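Local coordinates for protein yncA (Salmonella typhimurium, PDB 3DR6) that probably transfers an acetyl group from acetyl-coenzyme A to an acceptor amine, as a member of the GNAT acetyltransferase family, at residues L99-L104 against H134-F139. Sequence-based numbering, arbitrary orientation.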
ATOM      1  N   LEU C  99      -5.936  15.384  21.279  1.00 20.38           N
ATOM      2  CA  LEU C  99      -6.206  15.983  19.955  1.00 20.00           C
ATOM      3  C   LEU C  99      -6.219  14.943  18.850  1.00 19.16           C
ATOM      4  O   LEU C  99      -7.014  15.032  17.938  1.00 18.84           O
ATOM      5  CB  LEU C  99      -5.195  17.078  19.600  1.00 20.17           C
ATOM      6  CG  LEU C  99      -5.229  18.316  20.487  1.00 20.53           C
ATOM      7  CD1 LEU C  99      -3.983  19.158  20.214  1.00 20.28           C
ATOM      8  CD2 LEU C  99      -6.525  19.121  20.261  1.00 21.10           C
ATOM      9  N   GLY C 100      -5.297  13.982  18.911  1.00 19.11           N
ATOM     10  CA  GLY C 100      -5.239  12.931  17.905  1.00 18.10           C
ATOM     11  C   GLY C 100      -6.583  12.231  17.722  1.00 17.79           C
ATOM     12  O   GLY C 100      -7.052  12.029  16.582  1.00 16.97           O
ATOM     13  N   ARG C 101      -7.202  11.862  18.841  1.00 17.73           N
ATOM     14  CA  ARG C 101      -8.464  11.112  18.774  1.00 18.95           C
ATOM     15  C   ARG C 101      -9.581  11.992  18.210  1.00 18.35           C
ATOM     16  O   ARG C 101     -10.406  11.547  17.410  1.00 18.33           O
ATOM     17  CB  ARG C 101      -8.856  10.581  20.155  1.00 19.59           C
ATOM     18  CG  ARG C 101     -10.010   9.566  20.099  1.00 20.42           C
ATOM     19  CD  ARG C 101     -10.531   9.181  21.478  1.00 21.00           C
ATOM     20  NE  ARG C 101     -11.500   8.078  21.372  1.00 24.20           N
ATOM     21  CZ  ARG C 101     -12.753   8.187  20.936  1.00 27.06           C
ATOM     22  NH1 ARG C 101     -13.258   9.357  20.533  1.00 27.48           N
ATOM     23  NH2 ARG C 101     -13.520   7.103  20.883  1.00 28.82           N
ATOM     24  N   LYS C 102      -9.615  13.248  18.650  1.00 17.87           N
ATOM     25  CA  LYS C 102     -10.630  14.197  18.172  1.00 17.55           C
ATOM     26  C   LYS C 102     -10.511  14.465  16.663  1.00 16.87           C
ATOM     27  O   LYS C 102     -11.525  14.505  15.954  1.00 16.55           O
ATOM     28  CB  LYS C 102     -10.558  15.498  18.967  1.00 17.62           C
ATOM     29  CG  LYS C 102     -11.035  15.324  20.433  1.00 18.28           C
ATOM     30  CD  LYS C 102     -10.908  16.611  21.238  1.00 18.74           C
ATOM     31  CE  LYS C 102     -11.469  16.403  22.640  1.00 18.98           C
ATOM     32  NZ  LYS C 102     -11.176  17.558  23.561  1.00 19.39           N
ATOM     33  N   LEU C 103      -9.272  14.667  16.194  1.00 16.12           N
ATOM     34  CA  LEU C 103      -8.984  14.788  14.766  1.00 16.00           C
ATOM     35  C   LEU C 103      -9.441  13.549  13.998  1.00 16.44           C
ATOM     36  O   LEU C 103     -10.105  13.652  12.965  1.00 16.59           O
ATOM     37  CB  LEU C 103      -7.478  15.009  14.529  1.00 15.77           C
ATOM     38  CG  LEU C 103      -7.089  16.475  14.777  1.00 17.28           C
ATOM     39  CD1 LEU C 103      -5.568  16.621  14.866  1.00 18.15           C
ATOM     40  CD2 LEU C 103      -7.703  17.369  13.667  1.00 16.34           C
ATOM     41  N   LEU C 104      -9.074  12.387  14.517  1.00 16.86           N
ATOM     42  CA  LEU C 104      -9.396  11.127  13.847  1.00 17.53           C
ATOM     43  C   LEU C 104     -10.915  10.907  13.768  1.00 17.18           C
ATOM     44  O   LEU C 104     -11.419  10.468  12.737  1.00 17.18           O
ATOM     45  CB  LEU C 104      -8.659   9.939  14.486  1.00 17.46           C
ATOM     46  CG  LEU C 104      -8.888   8.587  13.793  1.00 18.87           C
ATOM     47  CD1 LEU C 104      -8.622   8.640  12.275  1.00 20.07           C
ATOM     48  CD2 LEU C 104      -8.020   7.500  14.462  1.00 18.02           C
ATOM     49  N   HIS C 134      -6.819   3.876  18.671  1.00 17.95           N
ATOM     50  CA  HIS C 134      -7.597   3.309  17.578  1.00 17.80           C
ATOM     51  C   HIS C 134      -8.666   2.299  18.018  1.00 18.05           C
ATOM     52  O   HIS C 134      -9.781   2.328  17.494  1.00 18.19           O
ATOM     53  CB  HIS C 134      -6.636   2.717  16.524  1.00 16.69           C
ATOM     54  CG  HIS C 134      -5.983   3.762  15.673  1.00 17.28           C
ATOM     55  ND1 HIS C 134      -4.835   4.429  16.050  1.00 18.46           N
ATOM     56  CD2 HIS C 134      -6.309   4.240  14.451  1.00 18.22           C
ATOM     57  CE1 HIS C 134      -4.503   5.295  15.110  1.00 17.76           C
ATOM     58  NE2 HIS C 134      -5.369   5.183  14.119  1.00 18.58           N
ATOM     59  N   HIS C 135      -8.335   1.408  18.954  1.00 18.00           N
ATOM     60  CA  HIS C 135      -9.331   0.482  19.516  1.00 18.76           C
ATOM     61  C   HIS C 135     -10.537   1.241  20.077  1.00 17.92           C
ATOM     62  O   HIS C 135     -11.692   0.791  19.938  1.00 17.95           O
ATOM     63  CB  HIS C 135      -8.728  -0.358  20.645  1.00 19.42           C
ATOM     64  CG  HIS C 135      -7.964  -1.562  20.182  1.00 22.24           C
ATOM     65  ND1 HIS C 135      -8.434  -2.431  19.216  1.00 25.44           N
ATOM     66  CD2 HIS C 135      -6.773  -2.064  20.593  1.00 22.61           C
ATOM     67  CE1 HIS C 135      -7.549  -3.397  19.031  1.00 24.88           C
ATOM     68  NE2 HIS C 135      -6.541  -3.209  19.868  1.00 25.40           N
ATOM     69  N   SER C 136     -10.266   2.394  20.694  1.00 16.85           N
ATOM     70  CA  SER C 136     -11.312   3.197  21.331  1.00 16.88           C
ATOM     71  C   SER C 136     -12.263   3.834  20.319  1.00 16.51           C
ATOM     72  O   SER C 136     -13.332   4.346  20.707  1.00 15.48           O
ATOM     73  CB  SER C 136     -10.717   4.294  22.241  1.00 16.87           C
ATOM     74  OG  SER C 136     -10.350   5.456  21.516  1.00 18.80           O
ATOM     75  N   LEU C 137     -11.870   3.819  19.041  1.00 16.05           N
ATOM     76  CA  LEU C 137     -12.720   4.290  17.953  1.00 16.71           C
ATOM     77  C   LEU C 137     -13.257   3.140  17.096  1.00 17.25           C
ATOM     78  O   LEU C 137     -13.836   3.363  16.009  1.00 17.57           O
ATOM     79  CB  LEU C 137     -11.966   5.311  17.084  1.00 17.26           C
ATOM     80  CG  LEU C 137     -11.914   6.780  17.532  1.00 18.77           C
ATOM     81  CD1 LEU C 137     -10.757   7.523  16.851  1.00 20.86           C
ATOM     82  CD2 LEU C 137     -13.236   7.502  17.271  1.00 21.69           C
ATOM     83  N   GLY C 138     -13.070   1.915  17.571  1.00 15.83           N
ATOM     84  CA  GLY C 138     -13.689   0.782  16.919  1.00 15.94           C
ATOM     85  C   GLY C 138     -12.807   0.113  15.882  1.00 15.96           C
ATOM     86  O   GLY C 138     -13.253  -0.843  15.236  1.00 15.96           O
ATOM     87  N   PHE C 139     -11.559   0.585  15.751  1.00 15.78           N
ATOM     88  CA  PHE C 139     -10.586  -0.067  14.843  1.00 16.45           C
ATOM     89  C   PHE C 139     -10.189  -1.439  15.388  1.00 17.25           C
ATOM     90  O   PHE C 139     -10.131  -1.636  16.615  1.00 16.74           O
ATOM     91  CB  PHE C 139      -9.315   0.792  14.676  1.00 15.92           C
ATOM     92  CG  PHE C 139      -9.483   1.972  13.757  1.00 16.97           C
ATOM     93  CD1 PHE C 139     -10.152   3.143  14.204  1.00 17.73           C
ATOM     94  CD2 PHE C 139      -8.929   1.961  12.465  1.00 17.14           C
ATOM     95  CE1 PHE C 139     -10.305   4.249  13.329  1.00 17.05           C
ATOM     96  CE2 PHE C 139      -9.076   3.063  11.606  1.00 15.96           C
ATOM     97  CZ  PHE C 139      -9.753   4.199  12.032  1.00 16.00           C
TER
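Leu137 lies across one face of the Arg101 guanidinium, its CD2 3.4 Å above the plane and near its edge rather than over its centre, while its other methyl, CD1, packs 3.6 Å from CD2 of Leu104. Arg101 spans the gap to the turn on a stretched-out chain, its chi1 of -169° setting CG opposite the backbone N, and uses NE and NH2 together, one for the hydroxyl and one for the carbonyl of Ser136. NE donates to Ser136 OG at 2.9 Å, almost within the guanidinium plane, and NH2 donates to Ser136 O at 2.8 Å, approaching from above the carbonyl plane in a more bent bond (139°). Ser136 OG is also hydrogen-bonded to Leu133 O, one turn back. Ser136 belongs to the turn that follows helix 128-135, where a Schellman motif ends the helix: Phe139 N bonds to His134 O and Gly138 N to His135 O, with Gly138, of positive phi, as the C-prime residue. In the GNAT fold this joins helix 99-113 to the end of the next helix, both packed against the central sheet. Deeper in, CD2 of Leu104 sits 3.5 Å from His134 NE2 and 4.1 Å from Phe139 CE1. The buried His134 ring has both nitrogens engaged, ND1 with Ser130 O and NE2 with His86 NE2, and its CD2 stands over the centre of the Phe139 ring. Met119 of strand 118-124 touches both Leu104 and Phe139.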